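Geobacter metallireducens SMUG1 (Geobacter metallireducens, PDB 5H9I) is a SMUG1-type member of the uracil DNA glycosylase superfamily, a single-chain alpha/beta protein that binds xanthine in a pocket in this crystal. Local coordinates at residues 108-112 / 113-117; 123-127 / 128-132; 90-93 / 94-98; 74-77 / 78-81. All coordinates share one frame; numbering follows the deposited sequence.

Interaction 1: 108-112 / 113-117. With XAN (xanthine), chain B.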
loop_
_atom_site.group_PDB
_atom_site.type_symbol
_atom_site.label_atom_id
_atom_site.label_comp_id
_atom_site.label_asym_id
_atom_site.label_seq_id
_atom_site.Cartn_x
_atom_site.Cartn_y
_atom_site.Cartn_z
ATOM N N ARG A 108 -1.476 5.843 18.771
ATOM C CA ARG A 108 -0.292 6.500 19.287
ATOM C C ARG A 108 1.051 5.797 18.860
ATOM O O ARG A 108 2.071 6.321 19.244
ATOM C CB ARG A 108 -0.415 6.531 20.844
ATOM N N ARG A 109 1.109 4.634 18.156
ATOM C CA ARG A 109 2.332 4.018 17.604
ATOM C C ARG A 109 2.599 4.790 16.284
ATOM O O ARG A 109 1.619 5.116 15.573
ATOM C CB ARG A 109 2.093 2.593 17.201
ATOM C CG ARG A 109 1.821 1.595 18.306
ATOM C CD ARG A 109 3.113 1.092 18.981
ATOM N NE ARG A 109 2.630 0.146 19.983
ATOM C CZ ARG A 109 2.204 0.475 21.208
ATOM N NH1 ARG A 109 1.760 -0.481 22.012
ATOM N NH2 ARG A 109 2.247 1.735 21.658
ATOM N N SER A 110 3.849 5.182 16.110
ATOM C CA SER A 110 4.374 5.661 14.830
ATOM C C SER A 110 5.024 4.566 14.019
ATOM O O SER A 110 6.074 3.962 14.397
ATOM C CB SER A 110 5.324 6.805 15.008
ATOM O OG SER A 110 5.973 7.187 13.845
ATOM N N GLU A 111 4.563 4.304 12.843
ATOM C CA GLU A 111 5.203 3.358 11.992
ATOM C C GLU A 111 6.464 3.932 11.357
ATOM O O GLU A 111 6.359 4.957 10.653
ATOM C CB GLU A 111 4.260 2.920 10.845
ATOM C CG GLU A 111 4.902 1.863 9.971
ATOM C CD GLU A 111 4.098 1.627 8.704
ATOM O OE1 GLU A 111 4.478 2.054 7.614
ATOM O OE2 GLU A 111 3.026 0.929 8.823
ATOM N N VAL A 112 7.636 3.289 11.549
ATOM C CA VAL A 112 8.861 3.786 11.047
ATOM C C VAL A 112 8.884 3.838 9.513
ATOM O O VAL A 112 9.335 4.819 8.905
ATOM C CB VAL A 112 10.111 2.994 11.563
ATOM C CG1 VAL A 112 11.430 3.520 11.049
ATOM C CG2 VAL A 112 10.078 3.109 13.122
ATOM N N SER A 113 8.492 2.743 8.959
ATOM C CA SER A 113 8.494 2.574 7.493
ATOM C C SER A 113 7.771 3.702 6.793
ATOM O O SER A 113 8.363 4.426 5.964
ATOM C CB SER A 113 7.903 1.255 7.064
ATOM O OG SER A 113 8.700 0.156 7.415
ATOM N N GLY A 114 6.545 3.937 7.185
ATOM C CA GLY A 114 5.759 5.027 6.529
ATOM C C GLY A 114 6.224 6.384 6.908
ATOM O O GLY A 114 6.241 7.374 6.143
ATOM N N ARG A 115 6.710 6.611 8.141
ATOM C CA ARG A 115 7.346 7.831 8.516
ATOM C C ARG A 115 8.520 8.182 7.676
ATOM O O ARG A 115 8.666 9.311 7.226
ATOM C CB ARG A 115 7.772 7.824 10.047
ATOM C CG ARG A 115 7.934 9.108 10.670
ATOM C CD ARG A 115 8.201 8.933 12.179
ATOM N NE ARG A 115 9.508 8.387 12.339
ATOM C CZ ARG A 115 9.800 7.409 13.244
ATOM N NH1 ARG A 115 8.833 6.839 14.009
ATOM N NH2 ARG A 115 11.076 7.060 13.396
ATOM N N ARG A 116 9.336 7.160 7.409
ATOM C CA ARG A 116 10.479 7.368 6.546
ATOM C C ARG A 116 10.029 7.676 5.089
ATOM O O ARG A 116 10.636 8.556 4.459
ATOM C CB ARG A 116 11.356 6.111 6.529
ATOM C CG ARG A 116 12.237 6.002 7.795
ATOM C CD ARG A 116 13.093 4.756 7.700
ATOM N NE ARG A 116 13.952 4.685 8.892
ATOM C CZ ARG A 116 14.693 3.621 9.192
ATOM N NH1 ARG A 116 14.633 2.516 8.518
ATOM N NH2 ARG A 116 15.533 3.751 10.239
ATOM N N LEU A 117 9.141 6.861 4.571
ATOM C CA LEU A 117 8.748 7.041 3.141
ATOM C C LEU A 117 8.085 8.352 2.904
ATOM O O LEU A 117 8.534 9.161 2.049
ATOM C CB LEU A 117 7.873 5.892 2.715
ATOM C CG LEU A 117 7.337 5.936 1.283
ATOM C CD1 LEU A 117 7.629 4.559 0.686
ATOM C CD2 LEU A 117 5.884 6.243 1.156
HETATM N N9 XAN B . 4.576 -0.419 6.061
HETATM C C4 XAN B . 3.809 -0.528 5.012
HETATM N N3 XAN B . 2.678 0.045 4.614
HETATM C C2 XAN B . 2.162 -0.282 3.515
HETATM O O2 XAN B . 1.109 0.213 3.203
HETATM N N1 XAN B . 2.735 -1.145 2.663
HETATM C C6 XAN B . 3.853 -1.754 2.915
HETATM O O6 XAN B . 4.363 -2.597 2.167
HETATM C C5 XAN B . 4.439 -1.495 4.156
HETATM N N7 XAN B . 5.545 -1.923 4.748
HETATM C C8 XAN B . 5.629 -1.269 5.895
#
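Ser110, just ahead of helix 112-125, meets Arg115 in its first turn. Arg115 NH1 donates to Ser110 OG over 2.9 Å in a nearly straight bond. The hydroxyl sits at the edge of the guanidinium group, close to its plane. The arginine chain bends at chi3 to bring NH1 round, and Arg115 CD passes 3.3 Å from Ser110 OG. The same hydroxyl is hydrogen-bonded to Glu76, which is its stronger partner.

Glu111 comes next and is the N-cap of the helix. Its CG lies anti to the backbone N (chi1 -177°) and the chain stays extended, which carries the carboxylate to the amide of Gly114 and to the ligand. Gly114 N gives OE1 of Glu111 a capping bond of 2.8 Å, weak because it is bent to 123°. Xanthine N9 donates to that same Glu111 OE1 over 2.9 Å, at 148°. Ser113 packs next to this pair, with its CB 3.6 Å from xanthine C8. The carbonyl of Glu111 accepts from Arg115 N and starts the helical bonding.

Val112 follows, and its O accepts from Arg116 N at 2.8 Å. Its CG1 lies over one face of the Arg116 guanidinium, 3.5 Å from Arg116 NE. The two side chains run side by side and point the same way. The arginine's terminal nitrogens bond to Pro214 O and Asn222 OD1.

One carboxylate oxygen of Glu111 therefore serves both the helix end and the ligand. The Gly114 amide probably helps to fix the position of the oxygen that xanthine N9 meets.

Interaction 2: 123-127 / 128-132; sequences ERFGT and PERFF. With LEA (pentanoic acid), chain H.
Phe125 and Phe131 form an edge-to-face pair, with the edge of Phe131 against the face of Phe125. The centroids are 5.1 Å apart and the planes stand at 75°. A chi1 of -179° swings the Phe131 ring to the side of its own carbonyl carbon, which sets CD1 over the middle of the Phe125 ring, 3.7 Å from Phe125 CE1. Phe131 CB adds a CH-pi contact over the same ring. On the opposite face of Phe125 lies O2 of pentanoic acid, and Phe240 meets the ring as well.

Between the two aromatic residues the chain turns from helix 112-125 into helix 128-132. Gly126 leaves the first helix with positive phi, and Thr127 is the N-cap of the second. Thr127 OG1 stands between its backbone N and carbonyl carbon (chi1 68°), where it accepts from Arg130 N at 3.2 Å. Thr127 O takes only weak bonds from Arg130 N and Phe131 N.

Arg130 bends at chi3 and folds back toward the end of the first helix. Its NH1 donates to Phe125 O over 3.2 Å, almost straight and in the guanidinium plane. That nitrogen also donates to pentanoic acid O1 at 2.7 Å. Arg124 lines the same pocket, its NH2 in a salt bridge to Phe240 OXT.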
loop_
_atom_site.group_PDB
_atom_site.type_symbol
_atom_site.label_atom_id
_atom_site.label_comp_id
_atom_site.label_asym_id
_atom_site.label_seq_id
_atom_site.Cartn_x
_atom_site.Cartn_y
_atom_site.Cartn_z
ATOM N N GLU A 123 10.059 15.918 2.262
ATOM C CA GLU A 123 11.344 16.647 2.079
ATOM C C GLU A 123 11.617 16.879 0.639
ATOM O O GLU A 123 12.173 17.987 0.336
ATOM C CB GLU A 123 12.467 15.817 2.717
ATOM C CG GLU A 123 12.407 15.812 4.218
ATOM C CD GLU A 123 13.404 14.821 4.830
ATOM O OE1 GLU A 123 14.140 14.118 4.061
ATOM O OE2 GLU A 123 13.390 14.770 6.082
ATOM N N ARG A 124 11.414 15.969 -0.276
ATOM C CA ARG A 124 11.805 16.141 -1.700
ATOM C C ARG A 124 10.795 17.060 -2.381
ATOM O O ARG A 124 11.180 17.877 -3.229
ATOM C CB ARG A 124 11.884 14.863 -2.419
ATOM C CG ARG A 124 12.978 13.854 -2.025
ATOM C CD ARG A 124 14.366 14.436 -2.242
ATOM N NE ARG A 124 14.634 14.557 -3.676
ATOM C CZ ARG A 124 15.836 14.912 -4.152
ATOM N NH1 ARG A 124 16.784 15.105 -3.278
ATOM N NH2 ARG A 124 16.010 15.033 -5.440
ATOM N N PHE A 125 9.506 17.000 -2.053
ATOM C CA PHE A 125 8.474 17.676 -2.850
ATOM C C PHE A 125 7.780 18.793 -2.190
ATOM O O PHE A 125 7.134 19.630 -2.874
ATOM C CB PHE A 125 7.413 16.612 -3.255
ATOM C CG PHE A 125 7.876 15.646 -4.273
ATOM C CD1 PHE A 125 8.676 14.537 -3.907
ATOM C CD2 PHE A 125 7.686 15.881 -5.632
ATOM C CE1 PHE A 125 9.133 13.702 -4.903
ATOM C CE2 PHE A 125 8.134 14.989 -6.583
ATOM C CZ PHE A 125 8.879 13.889 -6.213
ATOM N N GLY A 126 7.827 18.930 -0.880
ATOM C CA GLY A 126 7.228 19.980 -0.134
ATOM C C GLY A 126 5.760 19.838 0.173
ATOM O O GLY A 126 5.340 19.803 1.299
ATOM N N THR A 127 5.017 19.949 -0.899
ATOM C CA THR A 127 3.522 19.809 -0.843
ATOM C C THR A 127 3.053 18.578 -1.497
ATOM O O THR A 127 3.629 17.999 -2.389
ATOM C CB THR A 127 2.746 20.972 -1.490
ATOM O OG1 THR A 127 2.984 20.948 -2.925
ATOM C CG2 THR A 127 3.225 22.311 -0.976
ATOM N N PRO A 128 1.886 18.089 -0.980
ATOM C CA PRO A 128 1.355 16.939 -1.618
ATOM C C PRO A 128 1.115 17.163 -3.123
ATOM O O PRO A 128 1.340 16.249 -3.946
ATOM C CB PRO A 128 0.022 16.713 -0.833
ATOM C CG PRO A 128 0.334 17.142 0.519
ATOM C CD PRO A 128 1.127 18.413 0.238
ATOM N N GLU A 129 0.639 18.331 -3.502
ATOM C CA GLU A 129 0.328 18.589 -4.903
ATOM C C GLU A 129 1.588 18.461 -5.812
ATOM O O GLU A 129 1.439 17.955 -6.948
ATOM C CB GLU A 129 -0.309 19.979 -5.081
ATOM C CG GLU A 129 -1.778 19.946 -4.676
ATOM C CD GLU A 129 -2.039 19.573 -3.275
ATOM O OE1 GLU A 129 -1.420 20.145 -2.344
ATOM O OE2 GLU A 129 -2.878 18.643 -3.021
ATOM N N ARG A 130 2.747 18.845 -5.343
ATOM C CA ARG A 130 3.935 18.628 -6.194
ATOM C C ARG A 130 4.294 17.158 -6.385
ATOM O O ARG A 130 4.755 16.800 -7.475
ATOM C CB ARG A 130 5.084 19.382 -5.681
ATOM C CG ARG A 130 4.888 20.898 -5.710
ATOM C CD ARG A 130 6.138 21.720 -5.446
ATOM N NE ARG A 130 7.066 21.509 -6.592
ATOM C CZ ARG A 130 8.150 20.718 -6.689
ATOM N NH1 ARG A 130 8.584 19.935 -5.729
ATOM N NH2 ARG A 130 8.858 20.808 -7.830
ATOM N N PHE A 131 4.007 16.326 -5.378
ATOM C CA PHE A 131 4.201 14.863 -5.491
ATOM C C PHE A 131 3.213 14.190 -6.348
ATOM O O PHE A 131 3.496 13.529 -7.319
ATOM C CB PHE A 131 4.328 14.246 -4.065
ATOM C CG PHE A 131 4.552 12.805 -4.090
ATOM C CD1 PHE A 131 5.774 12.281 -4.513
ATOM C CD2 PHE A 131 3.570 11.926 -3.678
ATOM C CE1 PHE A 131 5.915 10.889 -4.509
ATOM C CE2 PHE A 131 3.753 10.600 -3.648
ATOM C CZ PHE A 131 4.964 10.040 -4.046
ATOM N N PHE A 132 1.925 14.411 -6.015
ATOM C CA PHE A 132 0.879 13.682 -6.652
ATOM C C PHE A 132 0.594 14.174 -8.041
ATOM O O PHE A 132 -0.140 13.517 -8.808
ATOM C CB PHE A 132 -0.392 13.618 -5.782
ATOM C CG PHE A 132 -0.197 12.828 -4.467
ATOM C CD1 PHE A 132 -0.099 11.468 -4.536
ATOM C CD2 PHE A 132 -0.135 13.466 -3.259
ATOM C CE1 PHE A 132 0.058 10.740 -3.364
ATOM C CE2 PHE A 132 0.049 12.756 -2.077
ATOM C CZ PHE A 132 0.106 11.405 -2.187
HETATM C C2 LEA H . 10.961 17.271 -6.378
HETATM O O2 LEA H . 11.348 16.354 -5.696
HETATM C C3 LEA H . 10.771 17.025 -7.808
HETATM C C4 LEA H . 11.711 17.941 -8.478
HETATM C C5 LEA H . 11.058 19.145 -9.070
HETATM C C6 LEA H . 11.986 19.964 -10.009
HETATM O O1 LEA H . 10.769 18.375 -5.916
#

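Interaction 3: 90-93 / 94-98; sequences VTRP and AGEHP
Arg92 and Glu96 are joined by a salt bridge across a type II beta turn that runs from Pro93 to Glu96. Arg92 NH1 donates to Glu96 OE2 over 2.8 Å. The oxygen uses its syn lone pair and lies at the guanidinium edge, 17° out of that plane. The guanidinium and carboxylate planes are turned 73° apart, and the approach is one nitrogen to one oxygen. With chi1 at 179° the Glu96 chain points away from its own amide and stays extended, which brings the carboxylate to the end of the Arg92 side chain. Both ends have further partners. Arg92 NH2 forms a salt bridge with Asp103, and Glu96 OE2 also accepts from Val102 N.

The turn closes with Glu96 N donating to Pro93 O at 2.9 Å. The donor stands above the carbonyl plane. Gly95 has positive phi, as the third position of a type II turn requires, and glycine adopts it easily. Ala94 takes the second position, at the outer corner.

The turn belongs to the long loop between helices 77-84 and 112-125, on the surface of the protein. The side chains of Pro93 and Glu96 both touch Tyr31 of strand 29-31, and Pro93 also touches Tyr36. This places the turn beside strand 29-31 and helix 33-36.

Packing completes the pair. The aliphatic part of Arg92 lies alongside the carboxylate, with Arg92 CG 3.4 Å from Glu96 OE2. Nearer the backbone, the proline ring meets the glutamate stem, Pro93 CG lying 4.0 Å from Glu96 CB.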
loop_
_atom_site.group_PDB
_atom_site.type_symbol
_atom_site.label_atom_id
_atom_site.label_comp_id
_atom_site.label_asym_id
_atom_site.label_seq_id
_atom_site.Cartn_x
_atom_site.Cartn_y
_atom_site.Cartn_z
ATOM N N VAL A 90 -12.681 5.596 11.454
ATOM C CA VAL A 90 -12.123 4.265 11.305
ATOM C C VAL A 90 -12.787 3.385 12.397
ATOM O O VAL A 90 -12.617 3.710 13.579
ATOM C CB VAL A 90 -10.606 4.259 11.515
ATOM C CG1 VAL A 90 -10.042 2.827 11.384
ATOM C CG2 VAL A 90 -9.885 5.286 10.568
ATOM N N THR A 91 -13.428 2.370 11.913
ATOM C CA THR A 91 -14.060 1.424 12.859
ATOM C C THR A 91 -13.174 0.221 13.085
ATOM O O THR A 91 -12.235 -0.011 12.374
ATOM C CB THR A 91 -15.432 0.995 12.341
ATOM O OG1 THR A 91 -15.434 0.390 11.051
ATOM C CG2 THR A 91 -16.352 2.163 12.297
ATOM N N ARG A 92 -13.531 -0.679 14.017
ATOM C CA ARG A 92 -12.671 -1.816 14.284
ATOM C C ARG A 92 -13.034 -3.005 13.446
ATOM O O ARG A 92 -14.231 -3.343 13.249
ATOM C CB ARG A 92 -12.675 -2.145 15.819
ATOM C CG ARG A 92 -12.217 -1.030 16.687
ATOM C CD ARG A 92 -12.375 -1.313 18.194
ATOM N NE ARG A 92 -11.974 -0.095 18.877
ATOM C CZ ARG A 92 -10.724 0.216 19.169
ATOM N NH1 ARG A 92 -9.750 -0.641 19.086
ATOM N NH2 ARG A 92 -10.515 1.386 19.703
ATOM N N PRO A 93 -12.032 -3.750 12.959
ATOM C CA PRO A 93 -12.323 -4.902 12.127
ATOM C C PRO A 93 -13.063 -6.029 12.952
ATOM O O PRO A 93 -12.719 -6.228 14.128
ATOM C CB PRO A 93 -10.951 -5.436 11.699
ATOM C CG PRO A 93 -10.001 -4.883 12.714
ATOM C CD PRO A 93 -10.585 -3.598 13.237
ATOM N N ALA A 94 -13.834 -6.828 12.258
ATOM C CA ALA A 94 -14.491 -7.964 12.890
ATOM C C ALA A 94 -13.442 -8.871 13.402
ATOM O O ALA A 94 -12.479 -9.218 12.699
ATOM C CB ALA A 94 -15.393 -8.617 11.907
ATOM N N GLY A 95 -13.573 -9.271 14.670
ATOM C CA GLY A 95 -12.519 -10.136 15.219
ATOM C C GLY A 95 -11.163 -9.526 15.465
ATOM O O GLY A 95 -10.207 -10.279 15.594
ATOM N N GLU A 96 -11.090 -8.181 15.573
ATOM C CA GLU A 96 -9.876 -7.475 15.924
ATOM C C GLU A 96 -9.121 -8.238 16.995
ATOM O O GLU A 96 -9.745 -8.663 17.959
ATOM C CB GLU A 96 -10.303 -6.124 16.491
ATOM C CG GLU A 96 -9.194 -5.239 16.944
ATOM C CD GLU A 96 -9.680 -4.089 17.734
ATOM O OE1 GLU A 96 -10.286 -4.342 18.859
ATOM O OE2 GLU A 96 -9.490 -2.911 17.407
ATOM N N HIS A 97 -7.800 -8.397 16.881
ATOM C CA HIS A 97 -7.002 -9.063 17.910
ATOM C C HIS A 97 -6.526 -8.074 18.924
ATOM O O HIS A 97 -6.032 -7.013 18.600
ATOM C CB HIS A 97 -5.839 -9.736 17.240
ATOM C CG HIS A 97 -5.128 -10.727 18.122
ATOM N ND1 HIS A 97 -4.339 -10.315 19.160
ATOM C CD2 HIS A 97 -5.148 -12.063 18.153
ATOM C CE1 HIS A 97 -3.912 -11.385 19.833
ATOM N NE2 HIS A 97 -4.347 -12.455 19.208
ATOM N N PRO A 98 -6.556 -8.414 20.248
ATOM C CA PRO A 98 -6.136 -7.422 21.185
ATOM C C PRO A 98 -4.723 -6.921 21.125
ATOM O O PRO A 98 -4.487 -5.890 21.674
ATOM C CB PRO A 98 -6.312 -8.118 22.606
ATOM C CG PRO A 98 -6.794 -9.443 22.298
ATOM C CD PRO A 98 -7.074 -9.668 20.852
#

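Interaction 4: 74-77 / 78-81; sequences FGEV and AVVT. With XAN (xanthine), chain B.
Ala78 touches Glu76 through its methyl group, with Ala78 CB 3.6 Å from Glu76 OE1. A water accepts from Ala78 N at 3.0 Å and gives a weak bond to Glu76 OE2, bridging the amide to the carboxylate. OE2 is also hydrogen-bonded to Ser110.

Val79 receives the capping bond. Its N donates to Glu76 OE1 over 3.0 Å, at an angle of 141°. The amide meets that oxygen from above the carboxylate plane. The Glu76 side chain leaves on the side of its carbonyl carbon (chi1 -174°) and then bends at chi2, which folds the carboxylate back over the helix start. The two side chains cross at about a right angle.

Val80 N continues the helix with a 3.0 Å bond to Glu76 O. Val80 CG2 sits 3.6 Å from Gly75 CA. Gly75 is the centre of an inverse gamma turn, and its lack of a side chain suits this close approach.

Thr81 N donates to Val77 O over 3.0 Å. Its hydroxyl turns back and donates to Ala78 O within the helix.

Ahead of the gamma turn, Phe74 N donates to xanthine O2 at 2.8 Å, while the ring of Phe74 spreads one face over the purine. The whole is an N-capped start of helix 77-84, joined by a tight turn to the residue that covers one side of the xanthine pocket.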
loop_
_atom_site.group_PDB
_atom_site.type_symbol
_atom_site.label_atom_id
_atom_site.label_comp_id
_atom_site.label_asym_id
_atom_site.label_seq_id
_atom_site.Cartn_x
_atom_site.Cartn_y
_atom_site.Cartn_z
ATOM N N PHE A 74 1.356 2.972 3.697
ATOM C CA PHE A 74 2.478 3.502 4.543
ATOM C C PHE A 74 2.030 4.616 5.451
ATOM O O PHE A 74 2.760 5.493 5.794
ATOM C CB PHE A 74 3.646 3.962 3.611
ATOM C CG PHE A 74 4.331 2.825 2.871
ATOM C CD1 PHE A 74 5.390 2.115 3.493
ATOM C CD2 PHE A 74 3.915 2.460 1.617
ATOM C CE1 PHE A 74 6.023 1.149 2.775
ATOM C CE2 PHE A 74 4.554 1.481 0.918
ATOM C CZ PHE A 74 5.591 0.851 1.510
ATOM N N GLY A 75 0.752 4.556 5.889
ATOM C CA GLY A 75 0.074 5.692 6.427
ATOM C C GLY A 75 0.267 5.891 7.915
ATOM O O GLY A 75 -0.667 5.745 8.701
ATOM N N GLU A 76 1.455 6.296 8.263
ATOM C CA GLU A 76 1.805 6.674 9.639
ATOM C C GLU A 76 0.799 7.772 10.034
ATOM O O GLU A 76 0.541 8.740 9.282
ATOM C CB GLU A 76 3.240 7.107 9.731
ATOM C CG GLU A 76 3.715 7.391 11.212
ATOM C CD GLU A 76 4.122 8.781 11.471
ATOM O OE1 GLU A 76 3.964 9.733 10.628
ATOM O OE2 GLU A 76 4.625 9.035 12.624
ATOM N N VAL A 77 0.290 7.744 11.271
ATOM C CA VAL A 77 -0.796 8.612 11.656
ATOM C C VAL A 77 -0.457 10.055 11.517
ATOM O O VAL A 77 -1.229 10.838 10.919
ATOM C CB VAL A 77 -1.339 8.236 13.105
ATOM C CG1 VAL A 77 -2.377 9.229 13.548
ATOM C CG2 VAL A 77 -1.842 6.818 13.083
ATOM N N ALA A 78 0.720 10.440 12.002
ATOM C CA ALA A 78 1.108 11.824 12.014
ATOM C C ALA A 78 1.223 12.426 10.608
ATOM O O ALA A 78 0.684 13.505 10.321
ATOM C CB ALA A 78 2.352 12.054 12.785
ATOM N N VAL A 79 1.875 11.655 9.726
ATOM C CA VAL A 79 2.076 12.200 8.407
ATOM C C VAL A 79 0.758 12.247 7.659
ATOM O O VAL A 79 0.533 13.230 6.866
ATOM C CB VAL A 79 3.299 11.547 7.687
ATOM C CG1 VAL A 79 2.903 10.268 7.199
ATOM C CG2 VAL A 79 3.752 12.551 6.566
ATOM N N VAL A 80 -0.188 11.315 7.863
ATOM C CA VAL A 80 -1.417 11.356 7.149
ATOM C C VAL A 80 -2.262 12.530 7.627
ATOM O O VAL A 80 -2.817 13.273 6.810
ATOM C CB VAL A 80 -2.162 10.113 7.325
ATOM C CG1 VAL A 80 -3.573 10.188 6.804
ATOM C CG2 VAL A 80 -1.431 8.919 6.695
ATOM N N THR A 81 -2.297 12.813 8.947
ATOM C CA THR A 81 -3.059 13.922 9.464
ATOM C C THR A 81 -2.420 15.269 9.152
ATOM O O THR A 81 -3.133 16.209 8.751
ATOM C CB THR A 81 -3.344 13.810 11.013
ATOM O OG1 THR A 81 -2.141 13.948 11.713
ATOM C CG2 THR A 81 -3.933 12.591 11.321
HETATM N N9 XAN B . 4.576 -0.419 6.061
HETATM C C4 XAN B . 3.809 -0.528 5.012
HETATM N N3 XAN B . 2.678 0.045 4.614
HETATM C C2 XAN B . 2.162 -0.282 3.515
HETATM O O2 XAN B . 1.109 0.213 3.203
HETATM N N1 XAN B . 2.735 -1.145 2.663
HETATM C C6 XAN B . 3.853 -1.754 2.915
HETATM O O6 XAN B . 4.363 -2.597 2.167
HETATM C C5 XAN B . 4.439 -1.495 4.156
HETATM N N7 XAN B . 5.545 -1.923 4.748
HETATM C C8 XAN B . 5.629 -1.269 5.895
HETATM O O HOH W 1 2.135 8.805 14.144
#

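In the fold
From the N terminus the contacts come in the order 4, 3, 1, 2. They run in series, and none nests in or crosses another. Each is local and closes a bend of a few residues. Interaction 4 opens helix 77-84, and interaction 3 makes a surface turn in the long loop that follows. Interaction 1 ends that loop at the start of helix 112-125, whose far end carries interaction 2 and leads into helix 128-132. Interactions 4 and 1 touch each other and both reach xanthine, so the loop leading into helix 77-84 and the start of helix 112-125 share one pocket. Interactions 2 and 3 lie far apart, about 33 Å between centres, with pentanoic acid at the former.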